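Local coordinates for hydrogenase maturation factor (Thermoanaerobacter tengcongensis, PDB 3VTH), which probably transfers a carbamoyl group from carbamoyl phosphate, with use of ATP, to the C-terminal cysteine of HypE during maturation of [NiFe]-hydrogenases, at residues A592-S596 and M597-F601; Y708-R711 and R712-K716; K206-A209 and K210-E214; E342-L345 and E346-D350; R576-D579 and I580-Q584. One frame throughout, in Å; residues are numbered along the deposited sequence. Where two conformers were deposited one is given.

Interaction 1: A592-S596 and M597-F601; sequences AYVSS and MGRFF. With AP2 (phosphomethylphosphonic acid adenosyl ester), chain H.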
# COMPACT_ATOMS: atom_id res chain seq x y z
N ALA A 592 14.86 3.93 -27.54
CA ALA A 592 15.23 2.90 -26.57
C ALA A 592 14.76 1.56 -27.12
O ALA A 592 13.85 1.52 -27.95
CB ALA A 592 14.58 3.17 -25.21
N TYR A 593 15.39 0.48 -26.69
CA TYR A 593 14.91 -0.85 -27.06
C TYR A 593 14.31 -1.51 -25.85
O TYR A 593 14.89 -1.46 -24.75
CB TYR A 593 16.05 -1.68 -27.66
CG TYR A 593 16.44 -1.17 -29.02
CD1 TYR A 593 15.80 -1.62 -30.17
CD2 TYR A 593 17.43 -0.19 -29.15
CE1 TYR A 593 16.17 -1.13 -31.43
CE2 TYR A 593 17.79 0.30 -30.39
CZ TYR A 593 17.16 -0.16 -31.52
OH TYR A 593 17.55 0.34 -32.75
N VAL A 594 13.13 -2.11 -26.04
CA VAL A 594 12.33 -2.56 -24.89
C VAL A 594 11.84 -3.99 -25.00
O VAL A 594 11.42 -4.45 -26.08
CB VAL A 594 11.09 -1.63 -24.62
CG1 VAL A 594 11.51 -0.17 -24.65
CG2 VAL A 594 9.97 -1.88 -25.69
N SER A 595 11.90 -4.68 -23.87
CA SER A 595 11.22 -5.97 -23.66
C SER A 595 10.30 -5.65 -22.51
O SER A 595 10.75 -5.49 -21.37
CB SER A 595 12.23 -7.06 -23.25
OG SER A 595 11.59 -8.19 -22.66
N SER A 596 9.01 -5.50 -22.77
CA SER A 596 8.13 -4.93 -21.75
C SER A 596 6.70 -5.39 -21.92
O SER A 596 6.10 -5.19 -22.98
CB SER A 596 8.19 -3.40 -21.82
OG SER A 596 7.12 -2.80 -21.08
N MET A 597 6.14 -5.98 -20.86
CA MET A 597 4.73 -6.39 -20.88
C MET A 597 3.81 -5.17 -20.91
O MET A 597 2.77 -5.17 -21.58
CB MET A 597 4.41 -7.32 -19.70
CG MET A 597 3.00 -8.00 -19.78
SD MET A 597 2.70 -8.89 -21.32
CE MET A 597 4.05 -10.10 -21.30
N GLY A 598 4.20 -4.11 -20.20
CA GLY A 598 3.43 -2.85 -20.23
C GLY A 598 3.31 -2.24 -21.62
O GLY A 598 2.21 -1.84 -22.04
N ARG A 599 4.43 -2.16 -22.34
CA ARG A 599 4.41 -1.61 -23.69
C ARG A 599 3.67 -2.54 -24.65
O ARG A 599 3.01 -2.07 -25.58
CB ARG A 599 5.83 -1.31 -24.22
CG ARG A 599 6.67 -0.29 -23.39
CD ARG A 599 6.12 1.15 -23.33
NE ARG A 599 4.89 1.21 -22.53
CZ ARG A 599 4.84 1.34 -21.20
NH1 ARG A 599 5.96 1.46 -20.49
NH2 ARG A 599 3.66 1.36 -20.59
N PHE A 600 3.81 -3.85 -24.44
CA PHE A 600 3.05 -4.84 -25.23
C PHE A 600 1.55 -4.55 -25.10
O PHE A 600 0.83 -4.42 -26.12
CB PHE A 600 3.39 -6.28 -24.79
CG PHE A 600 3.03 -7.37 -25.78
CD1 PHE A 600 2.42 -7.10 -27.01
CD2 PHE A 600 3.26 -8.72 -25.44
CE1 PHE A 600 2.08 -8.14 -27.91
CE2 PHE A 600 2.92 -9.76 -26.33
CZ PHE A 600 2.32 -9.46 -27.56
N PHE A 601 1.07 -4.40 -23.86
CA PHE A 601 -0.32 -4.01 -23.62
C PHE A 601 -0.68 -2.70 -24.32
O PHE A 601 -1.73 -2.61 -24.96
CB PHE A 601 -0.63 -3.91 -22.12
CG PHE A 601 -1.18 -5.18 -21.53
CD1 PHE A 601 -2.51 -5.25 -21.11
CD2 PHE A 601 -0.37 -6.31 -21.40
CE1 PHE A 601 -3.03 -6.44 -20.56
CE2 PHE A 601 -0.88 -7.51 -20.85
CZ PHE A 601 -2.21 -7.57 -20.44
PB AP2 H . 7.79 0.12 -13.88
O1B AP2 H . 7.05 -0.34 -15.11
O2B AP2 H . 8.66 -0.90 -13.21
O3B AP2 H . 8.41 1.48 -14.06
C3A AP2 H . 6.43 0.43 -12.71
PA AP2 H . 5.52 -1.05 -12.17
O1A AP2 H . 4.67 -0.47 -11.05
O2A AP2 H . 6.35 -2.28 -11.91
O5' AP2 H . 4.58 -1.43 -13.44
C5' AP2 H . 3.52 -0.54 -13.75
C4' AP2 H . 3.08 -0.93 -15.15
O4' AP2 H . 2.36 -2.17 -15.10
C3' AP2 H . 2.11 0.06 -15.75
O3' AP2 H . 2.80 1.21 -16.26
C2' AP2 H . 1.47 -0.80 -16.82
O2' AP2 H . 2.36 -0.79 -17.94
C1' AP2 H . 1.41 -2.19 -16.17
N9 AP2 H . 0.01 -2.39 -15.70
C8 AP2 H . -0.66 -1.69 -14.74
N7 AP2 H . -1.94 -2.12 -14.61
C5 AP2 H . -2.12 -3.12 -15.49
C6 AP2 H . -3.24 -4.01 -15.89
N6 AP2 H . -4.45 -3.93 -15.28
N1 AP2 H . -3.01 -4.91 -16.88
C2 AP2 H . -1.80 -5.03 -17.48
N3 AP2 H . -0.75 -4.24 -17.18
C4 AP2 H . -0.85 -3.29 -16.22
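Ser-596 OG takes the backbone N-H of Arg-599 at 3.0 Å in a nearly straight bond (170°), the capping bond of an N-cap residue just before helix 597-607. With chi1 at 166° the hydroxyl lies trans to its amide nitrogen, which brings it over the first turn. The same hydroxyl is hydrogen-bonded to Gly-508 O, and Ser-596 O receives Phe-600 N at 3.0 Å, the opening bond of the helix. With only the methyl of an alanine at Ser-596, the Arg-599 N-H would probably lose its cap and Gly-508 O this partner.

In van der Waals contact, the Arg-599 CG methylene rests 3.4 Å from Ser-596 OG; the apolar touch of Val-594 CG2 on Arg-599 CG is slight, at 4.3 Å. The arginine then bends away at chi2 and chi3 to a salt bridge with Asp-602.

Gly-598 CA comes within 3.3 Å of AP2 O2', where a side chain would collide. The adenine points its C2 edge at one face of the Phe-601 ring, AP2 C2 lying 3.6 Å from Phe-601 CE1, with the planes steeply inclined. A capped helix start that supplies residues to a nucleotide pocket thus follows strand 591-594 in the Kae1-like domain.

Interaction 2: Y708-R711 and R712-K716; sequences YLLR and RLIEK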
# COMPACT_ATOMS: atom_id res chain seq x y z
N TYR A 708 -6.81 -10.84 -14.10
CA TYR A 708 -6.95 -11.98 -14.97
C TYR A 708 -5.60 -12.69 -15.19
O TYR A 708 -5.50 -13.90 -14.97
CB TYR A 708 -7.57 -11.55 -16.29
CG TYR A 708 -7.99 -12.70 -17.18
CD1 TYR A 708 -9.21 -13.36 -16.97
CD2 TYR A 708 -7.18 -13.11 -18.23
CE1 TYR A 708 -9.60 -14.42 -17.80
CE2 TYR A 708 -7.56 -14.16 -19.06
CZ TYR A 708 -8.77 -14.82 -18.83
OH TYR A 708 -9.13 -15.84 -19.67
N LEU A 709 -4.58 -11.93 -15.61
CA LEU A 709 -3.23 -12.49 -15.75
C LEU A 709 -2.76 -13.22 -14.50
O LEU A 709 -2.25 -14.33 -14.57
CB LEU A 709 -2.20 -11.40 -16.08
CG LEU A 709 -2.16 -10.72 -17.44
CD1 LEU A 709 -0.90 -9.88 -17.55
CD2 LEU A 709 -2.24 -11.72 -18.60
N LEU A 710 -2.92 -12.57 -13.35
CA LEU A 710 -2.49 -13.16 -12.09
C LEU A 710 -3.26 -14.44 -11.77
O LEU A 710 -2.65 -15.49 -11.53
CB LEU A 710 -2.63 -12.15 -10.93
CG LEU A 710 -2.04 -12.70 -9.61
CD1 LEU A 710 -0.52 -12.86 -9.72
CD2 LEU A 710 -2.43 -11.85 -8.38
N ARG A 711 -4.58 -14.37 -11.77
CA ARG A 711 -5.40 -15.52 -11.39
C ARG A 711 -5.24 -16.70 -12.36
O ARG A 711 -5.07 -17.83 -11.94
CB ARG A 711 -6.88 -15.12 -11.26
CG ARG A 711 -7.82 -16.31 -10.98
CD ARG A 711 -9.28 -15.90 -10.92
NE ARG A 711 -9.81 -15.51 -12.22
CZ ARG A 711 -10.20 -16.36 -13.16
NH1 ARG A 711 -10.11 -17.67 -12.96
NH2 ARG A 711 -10.68 -15.91 -14.31
N ARG A 712 -5.30 -16.42 -13.65
CA ARG A 712 -5.23 -17.46 -14.65
C ARG A 712 -3.88 -18.16 -14.65
O ARG A 712 -3.81 -19.37 -14.79
CB ARG A 712 -5.53 -16.86 -16.02
CG ARG A 712 -7.00 -16.75 -16.28
CD ARG A 712 -7.34 -17.98 -17.07
NE ARG A 712 -8.75 -18.23 -17.21
CZ ARG A 712 -9.28 -18.91 -18.21
NH1 ARG A 712 -8.51 -19.37 -19.20
NH2 ARG A 712 -10.59 -19.09 -18.24
N LEU A 713 -2.81 -17.39 -14.47
CA LEU A 713 -1.47 -17.95 -14.44
C LEU A 713 -1.26 -18.76 -13.17
O LEU A 713 -0.74 -19.87 -13.24
CB LEU A 713 -0.41 -16.86 -14.60
CG LEU A 713 0.99 -17.19 -15.11
CD1 LEU A 713 1.02 -18.20 -16.27
CD2 LEU A 713 1.67 -15.87 -15.52
N ILE A 714 -1.70 -18.24 -12.03
CA ILE A 714 -1.62 -18.99 -10.78
C ILE A 714 -2.40 -20.31 -10.91
O ILE A 714 -1.91 -21.37 -10.51
CB ILE A 714 -2.14 -18.20 -9.56
CG1 ILE A 714 -1.18 -17.07 -9.17
CG2 ILE A 714 -2.38 -19.13 -8.35
CD1 ILE A 714 -1.73 -16.15 -8.05
N GLU A 715 -3.61 -20.25 -11.46
CA GLU A 715 -4.42 -21.46 -11.62
C GLU A 715 -3.76 -22.48 -12.55
O GLU A 715 -3.59 -23.64 -12.17
CB GLU A 715 -5.82 -21.12 -12.13
CG GLU A 715 -6.71 -20.40 -11.09
CD GLU A 715 -8.04 -19.92 -11.68
OE1 GLU A 715 -8.31 -20.20 -12.87
OE2 GLU A 715 -8.82 -19.29 -10.95
N LYS A 716 -3.36 -22.02 -13.74
CA LYS A 716 -2.78 -22.91 -14.75
C LYS A 716 -1.50 -23.59 -14.26
O LYS A 716 -1.31 -24.79 -14.45
CB LYS A 716 -2.52 -22.15 -16.06
CG LYS A 716 -2.33 -23.10 -17.23
CD LYS A 716 -2.12 -22.38 -18.55
CE LYS A 716 -2.41 -23.37 -19.68
NZ LYS A 716 -1.84 -22.92 -20.97
O HOH W 1 -10.65 -19.12 -15.08
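In the conformer described, one of two for this arginine, Arg-711 NH1 reaches Glu-715 OE2 at 2.9 Å, a salt bridge across one helical turn. The oxygen lies in the guanidinium plane and is met on its syn side, but from about 30° out of the carboxylate plane; the two flat groups are turned 59° apart. The same NH1 donates to a water at 2.6 Å, which also accepts a weak bond from Arg-712 NE. Were Glu-715 cut back to alanine, NH1 would probably keep the water but lose its charged mate, and the arginine end would be freer to turn.

Backbone acceptors are filled in the i to i+4 pattern: the carbonyls of Tyr-708 to Arg-711 take the N-H groups of Arg-712 to Glu-715 in order. These turns belong to helix 707-719, the crossover of the beta-alpha-beta unit between parallel strands 696-700 and 723-726.

Arg-712 folds over Tyr-708, its chain bent at chi2 (-96°). Arg-712 CG sits 3.7 Å from the centroid of the Tyr-708 ring, a CH-pi contact; Tyr-708 OH lies over one face of the guanidinium, 3.4 Å from Arg-712 CZ. That hydroxyl is hydrogen-bonded to Asn-675 OD1, and Arg-712 NH2 is paired with Glu-632.

Interaction 3: K206-A209 and K210-E214; sequences KCVA and KALKE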
# COMPACT_ATOMS: atom_id res chain seq x y z
N LYS A 206 -22.76 19.58 9.68
CA LYS A 206 -23.92 20.01 8.90
C LYS A 206 -23.53 21.07 7.86
O LYS A 206 -24.09 21.09 6.77
CB LYS A 206 -25.02 20.54 9.81
CG LYS A 206 -26.44 20.37 9.26
CD LYS A 206 -27.47 20.25 10.41
CE LYS A 206 -27.11 19.05 11.33
NZ LYS A 206 -27.93 18.97 12.58
N CYS A 207 -22.59 21.94 8.20
CA CYS A 207 -22.09 22.93 7.24
C CYS A 207 -21.44 22.23 6.02
O CYS A 207 -21.61 22.66 4.87
CB CYS A 207 -21.11 23.90 7.91
SG CYS A 207 -21.81 24.89 9.28
N VAL A 208 -20.69 21.16 6.31
CA VAL A 208 -20.05 20.33 5.29
C VAL A 208 -21.08 19.63 4.41
O VAL A 208 -21.00 19.70 3.18
CB VAL A 208 -19.08 19.31 5.93
CG1 VAL A 208 -18.58 18.27 4.90
CG2 VAL A 208 -17.91 20.04 6.55
N ALA A 209 -22.07 19.00 5.06
CA ALA A 209 -23.17 18.33 4.35
C ALA A 209 -23.89 19.26 3.39
O ALA A 209 -24.17 18.87 2.25
CB ALA A 209 -24.15 17.73 5.34
N LYS A 210 -24.17 20.48 3.83
CA LYS A 210 -24.85 21.46 2.97
C LYS A 210 -24.00 21.83 1.76
O LYS A 210 -24.50 21.84 0.63
CB LYS A 210 -25.28 22.70 3.77
CG LYS A 210 -26.32 22.36 4.84
CD LYS A 210 -27.34 23.46 5.09
CE LYS A 210 -28.35 23.00 6.15
NZ LYS A 210 -29.48 23.98 6.33
N ALA A 211 -22.71 22.11 1.97
CA ALA A 211 -21.81 22.39 0.85
C ALA A 211 -21.79 21.23 -0.17
O ALA A 211 -21.93 21.47 -1.38
CB ALA A 211 -20.41 22.69 1.36
N LEU A 212 -21.65 20.00 0.32
CA LEU A 212 -21.70 18.82 -0.54
C LEU A 212 -23.02 18.68 -1.31
O LEU A 212 -23.01 18.33 -2.48
CB LEU A 212 -21.42 17.55 0.26
CG LEU A 212 -20.03 17.34 0.86
CD1 LEU A 212 -20.08 16.15 1.84
CD2 LEU A 212 -18.95 17.11 -0.24
N LYS A 213 -24.14 18.95 -0.66
CA LYS A 213 -25.44 18.88 -1.32
C LYS A 213 -25.59 19.96 -2.39
O LYS A 213 -26.30 19.77 -3.38
CB LYS A 213 -26.57 19.00 -0.31
CG LYS A 213 -26.73 17.78 0.57
CD LYS A 213 -27.90 17.96 1.52
CE LYS A 213 -27.62 17.20 2.81
NZ LYS A 213 -28.82 17.23 3.69
N GLU A 214 -24.93 21.09 -2.17
CA GLU A 214 -24.96 22.19 -3.14
C GLU A 214 -24.02 21.93 -4.32
O GLU A 214 -23.96 22.72 -5.26
CB GLU A 214 -24.62 23.51 -2.46
CG GLU A 214 -25.76 24.07 -1.61
CD GLU A 214 -25.32 25.20 -0.68
OE1 GLU A 214 -26.19 25.83 -0.03
OE2 GLU A 214 -24.09 25.46 -0.59
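Val-208 and Leu-212 form the apolar ridge of helix 204-213, an alpha-helix that packs on the mixed sheet of the YrdC-like domain and leads into strand 218-221. The two side chains lie side by side and point the same way, with Val-208 CG1 4.0 Å from Leu-212 CD1. A chi1 of 170° sets Val-208 CG1 beside its own carbonyl carbon, which turns this branch along the helix toward the leucine one turn on. Leu-212 also lays its CG 3.4 Å from Val-208 O, covering the carbonyl whose bond to Leu-212 N (2.9 Å, 172° at the hydrogen) is nearly straight.

This inner side is tightly enclosed by the fold. Phe-195 of strand 193-196 touches Val-208, Leu-317 of helix 312-320 meets both Val-208 and Ala-209, and Val-218 lies against Ala-211 and Leu-212. The methyl of Ala-209 is buried against helix 312-320. Cys-207 adds a covalent tie through its disulfide to Cys-200, joining the helix to the loop before it.

The loose, exposed side is that of Lys-210. Its aliphatic part leans over the preceding turn, Lys-210 CG lying 3.2 Å from Lys-206 O, before the chain leads away; its amino group makes a weak, long ion pair with Asp-202. Lys-213 is exposed too, but its end is tied: it runs back along Ala-209 and its NZ is hydrogen-bonded to Glu-320 O at the C-terminal end of helix 312-320. Its stem stays close to the helix: Lys-213 CG lies 3.3 Å from Ala-209 O, which receives Lys-213 N at 2.9 Å.

Interaction 4: E342-L345 and E346-D350; sequences EEAL and EKLKD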
# COMPACT_ATOMS: atom_id res chain seq x y z
N GLU A 342 -2.76 25.31 7.70
CA GLU A 342 -2.25 26.44 6.92
C GLU A 342 -1.90 26.05 5.49
O GLU A 342 -2.19 26.78 4.55
CB GLU A 342 -1.03 27.06 7.58
CG GLU A 342 -1.34 27.91 8.77
CD GLU A 342 -0.13 28.11 9.67
OE1 GLU A 342 0.23 27.17 10.40
OE2 GLU A 342 0.46 29.22 9.65
N GLU A 343 -1.25 24.89 5.36
CA GLU A 343 -0.83 24.31 4.09
C GLU A 343 -2.04 24.07 3.20
O GLU A 343 -2.05 24.46 2.02
CB GLU A 343 -0.07 22.99 4.37
CG GLU A 343 0.36 22.19 3.15
CD GLU A 343 1.03 20.85 3.49
OE1 GLU A 343 0.83 20.29 4.62
OE2 GLU A 343 1.74 20.34 2.60
N ALA A 344 -3.07 23.45 3.77
CA ALA A 344 -4.29 23.13 3.03
C ALA A 344 -5.02 24.38 2.51
O ALA A 344 -5.39 24.45 1.35
CB ALA A 344 -5.22 22.28 3.88
N LEU A 345 -5.19 25.37 3.38
CA LEU A 345 -5.87 26.61 3.00
C LEU A 345 -5.15 27.37 1.89
O LEU A 345 -5.78 28.01 1.04
CB LEU A 345 -6.04 27.50 4.23
CG LEU A 345 -7.06 27.06 5.29
CD1 LEU A 345 -6.76 27.80 6.59
CD2 LEU A 345 -8.50 27.33 4.83
N GLU A 346 -3.82 27.30 1.89
CA GLU A 346 -3.03 27.95 0.85
C GLU A 346 -2.99 27.13 -0.45
O GLU A 346 -3.30 27.66 -1.51
CB GLU A 346 -1.62 28.27 1.37
CG GLU A 346 -0.71 29.04 0.40
CD GLU A 346 -1.27 30.40 -0.04
OE1 GLU A 346 -1.04 30.78 -1.21
OE2 GLU A 346 -1.93 31.10 0.78
N LYS A 347 -2.64 25.85 -0.36
CA LYS A 347 -2.48 25.01 -1.56
C LYS A 347 -3.80 24.62 -2.23
O LYS A 347 -3.84 24.41 -3.44
CB LYS A 347 -1.63 23.77 -1.25
CG LYS A 347 -0.17 24.14 -1.00
CD LYS A 347 0.70 22.93 -0.68
CE LYS A 347 2.14 23.37 -0.40
NZ LYS A 347 2.95 22.22 0.13
N LEU A 348 -4.88 24.54 -1.45
CA LEU A 348 -6.18 24.13 -1.97
C LEU A 348 -7.15 25.29 -2.18
O LEU A 348 -8.35 25.08 -2.35
CB LEU A 348 -6.79 23.04 -1.07
CG LEU A 348 -5.86 21.87 -0.71
CD1 LEU A 348 -6.56 20.83 0.16
CD2 LEU A 348 -5.27 21.21 -1.96
N LYS A 349 -6.62 26.51 -2.18
CA LYS A 349 -7.48 27.70 -2.16
C LYS A 349 -8.28 27.87 -3.45
O LYS A 349 -9.36 28.47 -3.44
CB LYS A 349 -6.68 28.96 -1.86
CG LYS A 349 -5.69 29.35 -2.93
CD LYS A 349 -4.91 30.57 -2.52
CE LYS A 349 -3.81 30.85 -3.52
NZ LYS A 349 -3.49 32.29 -3.52
N ASP A 350 -7.75 27.36 -4.56
CA ASP A 350 -8.46 27.45 -5.84
C ASP A 350 -9.08 26.10 -6.20
O ASP A 350 -9.53 25.88 -7.32
CB ASP A 350 -7.53 27.93 -6.96
CG ASP A 350 -7.04 29.37 -6.75
OD1 ASP A 350 -7.82 30.23 -6.27
OD2 ASP A 350 -5.87 29.64 -7.09
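Glu-343 and Lys-347 make an i to i+4 salt bridge on the last turns of helix 341-347, a short helix of the YrdC-like domain that runs out into the loop before strand 354-358. The bridge is stretched: Lys-347 NZ stands 3.3 Å from Glu-343 OE2, a weak hydrogen bond. The glutamate carries its CG anti to the backbone N (chi1 176°) and is extended beyond it, and the straight lysine chain slants across it, with Lys-347 CD 3.9 Å from Glu-343 CG. The other carboxylate oxygen, OE1, accepts from the backbone N-H groups of Lys-339 and Asp-340. The carboxylate is therefore held by the residues just before the helix through one oxygen while the other meets the lysine, and the two peptide N-H groups probably fix its orientation more firmly than the flexible ammonium does.

On the inward side, Ala-344 CB meets Leu-348 CD1 at 4.2 Å, a light apolar contact one turn apart. Leu-348, together with Leu-345, also packs on Phe-355 of strand 354-358, so this face joins the helix end to the sheet. The backbone still follows helical bonding here: Lys-347 N reaches Glu-343 O at 2.8 Å in a nearly straight bond (169°), and Leu-348 N donates to Ala-344 O, although Leu-348 is the first residue to leave helical backbone angles. Past that point the Lys-349 side chain leads away from the helix, its NZ in a long ion pair with Glu-346 OE1, while Lys-349 CB sits 3.2 Å from Leu-345 O.

Interaction 5: R576-D579 and I580-Q584; sequences RELD and IILKQ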
# COMPACT_ATOMS: atom_id res chain seq x y z
N ARG A 576 3.09 13.46 -41.72
CA ARG A 576 4.38 14.07 -41.44
C ARG A 576 4.97 13.51 -40.15
O ARG A 576 6.14 13.14 -40.12
CB ARG A 576 4.26 15.60 -41.41
CG ARG A 576 4.15 16.19 -42.82
CD ARG A 576 3.39 17.51 -42.89
NE ARG A 576 2.79 17.67 -44.22
CZ ARG A 576 2.29 18.80 -44.72
NH1 ARG A 576 2.29 19.92 -44.01
NH2 ARG A 576 1.78 18.81 -45.94
N GLU A 577 4.15 13.42 -39.10
CA GLU A 577 4.57 12.81 -37.85
C GLU A 577 5.00 11.35 -38.03
O GLU A 577 5.99 10.92 -37.42
CB GLU A 577 3.46 12.92 -36.80
CG GLU A 577 3.81 12.31 -35.44
CD GLU A 577 2.73 12.53 -34.38
OE1 GLU A 577 1.60 12.95 -34.74
OE2 GLU A 577 3.02 12.29 -33.19
N LEU A 578 4.28 10.60 -38.86
CA LEU A 578 4.63 9.21 -39.15
C LEU A 578 6.04 9.09 -39.75
O LEU A 578 6.85 8.30 -39.29
CB LEU A 578 3.60 8.54 -40.07
CG LEU A 578 3.96 7.12 -40.52
CD1 LEU A 578 3.90 6.14 -39.33
CD2 LEU A 578 3.04 6.65 -41.65
N ASP A 579 6.29 9.87 -40.80
CA ASP A 579 7.59 9.91 -41.46
C ASP A 579 8.72 10.13 -40.45
O ASP A 579 9.74 9.43 -40.46
CB ASP A 579 7.60 11.03 -42.50
CG ASP A 579 8.85 11.01 -43.39
OD1 ASP A 579 9.05 10.01 -44.12
OD2 ASP A 579 9.61 12.02 -43.37
N ILE A 580 8.53 11.10 -39.57
CA ILE A 580 9.53 11.48 -38.59
C ILE A 580 9.79 10.35 -37.60
O ILE A 580 10.95 10.01 -37.31
CB ILE A 580 9.14 12.80 -37.90
CG1 ILE A 580 9.24 13.94 -38.93
CG2 ILE A 580 10.00 13.05 -36.66
CD1 ILE A 580 8.66 15.28 -38.47
N ILE A 581 8.71 9.77 -37.08
CA ILE A 581 8.82 8.66 -36.14
C ILE A 581 9.62 7.51 -36.75
O ILE A 581 10.55 7.00 -36.13
CB ILE A 581 7.43 8.16 -35.65
CG1 ILE A 581 6.79 9.20 -34.73
CG2 ILE A 581 7.55 6.80 -34.92
CD1 ILE A 581 5.29 8.97 -34.46
N LEU A 582 9.25 7.10 -37.96
CA LEU A 582 9.93 5.98 -38.63
C LEU A 582 11.42 6.29 -38.93
O LEU A 582 12.28 5.41 -38.79
CB LEU A 582 9.20 5.54 -39.89
CG LEU A 582 7.75 5.02 -39.71
CD1 LEU A 582 7.22 4.43 -41.02
CD2 LEU A 582 7.65 4.02 -38.57
N LYS A 583 11.70 7.53 -39.30
CA LYS A 583 13.08 7.96 -39.54
C LYS A 583 13.91 7.96 -38.26
O LYS A 583 15.06 7.54 -38.29
CB LYS A 583 13.13 9.32 -40.24
CG LYS A 583 12.87 9.23 -41.73
CD LYS A 583 12.78 10.62 -42.36
CE LYS A 583 13.14 10.58 -43.83
NZ LYS A 583 12.00 10.20 -44.70
N GLN A 584 13.33 8.43 -37.16
CA GLN A 584 13.98 8.43 -35.86
C GLN A 584 14.36 7.01 -35.41
O GLN A 584 15.48 6.78 -34.96
CB GLN A 584 13.11 9.12 -34.80
CG GLN A 584 13.00 10.63 -34.98
CD GLN A 584 12.16 11.31 -33.93
OE1 GLN A 584 11.52 10.66 -33.10
NE2 GLN A 584 12.15 12.64 -33.96
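Lys-583 NZ is gripped by both carboxylate oxygens of Asp-579 in a forked salt bridge, at 3.0 Å from OD1 and, more weakly, 3.3 Å from OD2. The ammonium meets OD1 on its syn side, about 21° out of the carboxylate plane. With chi1 at -172°, Asp-579 keeps its CG on the carbonyl-carbon side, swinging the carboxylate toward the next turn, and Lys-583 curls its end back with a bend at chi4 (84°). Between the two, Lys-583 CD lies 3.6 Å from Asp-579 OD2, so the lysine's methylenes run past the acid before the amino group turns in to it. The pair sits on the exposed side of the helix, where solvent would be expected to weaken its charge attraction.

These residues form part of helix 575-587, an amphipathic alpha-helix at the periphery of the Kae1-like domain, which packs on helix 551-559 and leads toward strand 591-594. Backbone bonds run from each N-H of Ile-580 to Lys-583 to the carbonyl four residues back, the bond from Leu-582 N to Leu-578 O being nearly straight.

The side turned to helix 551-559 is made by two slanting pairs. Leu-578 CD1 touches Leu-582 CG at 4.0 Å, and Leu-578 packs on Leu-556 of the neighbouring helix. Glu-577 contributes its aliphatic stem, Glu-577 CG lying 3.8 Å from Ile-581 CD1, while Ile-581 presses on Arg-553 and Leu-556. Beyond that stem the Glu-577 chain extends, and its OE2 is hydrogen-bonded to Tyr-552 OH.

From the N terminus, interactions 3 and 4 come first, on helices 204-213 and 341-347 of the YrdC-like domain, their centres about 19 Å apart and not touching. Interactions 5, 1 and 2 follow in the Kae1-like domain. All five are local and lie in series along the chain: none closes a long loop, and none nests in or crosses another. Helix 575-587 of interaction 5 is followed by the strand that enters interaction 1, nearest atoms about 7 Å apart. Interactions 1 and 2 meet directly, Phe-601 CZ lying 3.9 Å from Leu-709 CD1, which joins helices 597-607 and 707-719 beside the bound nucleotide analogue AP2.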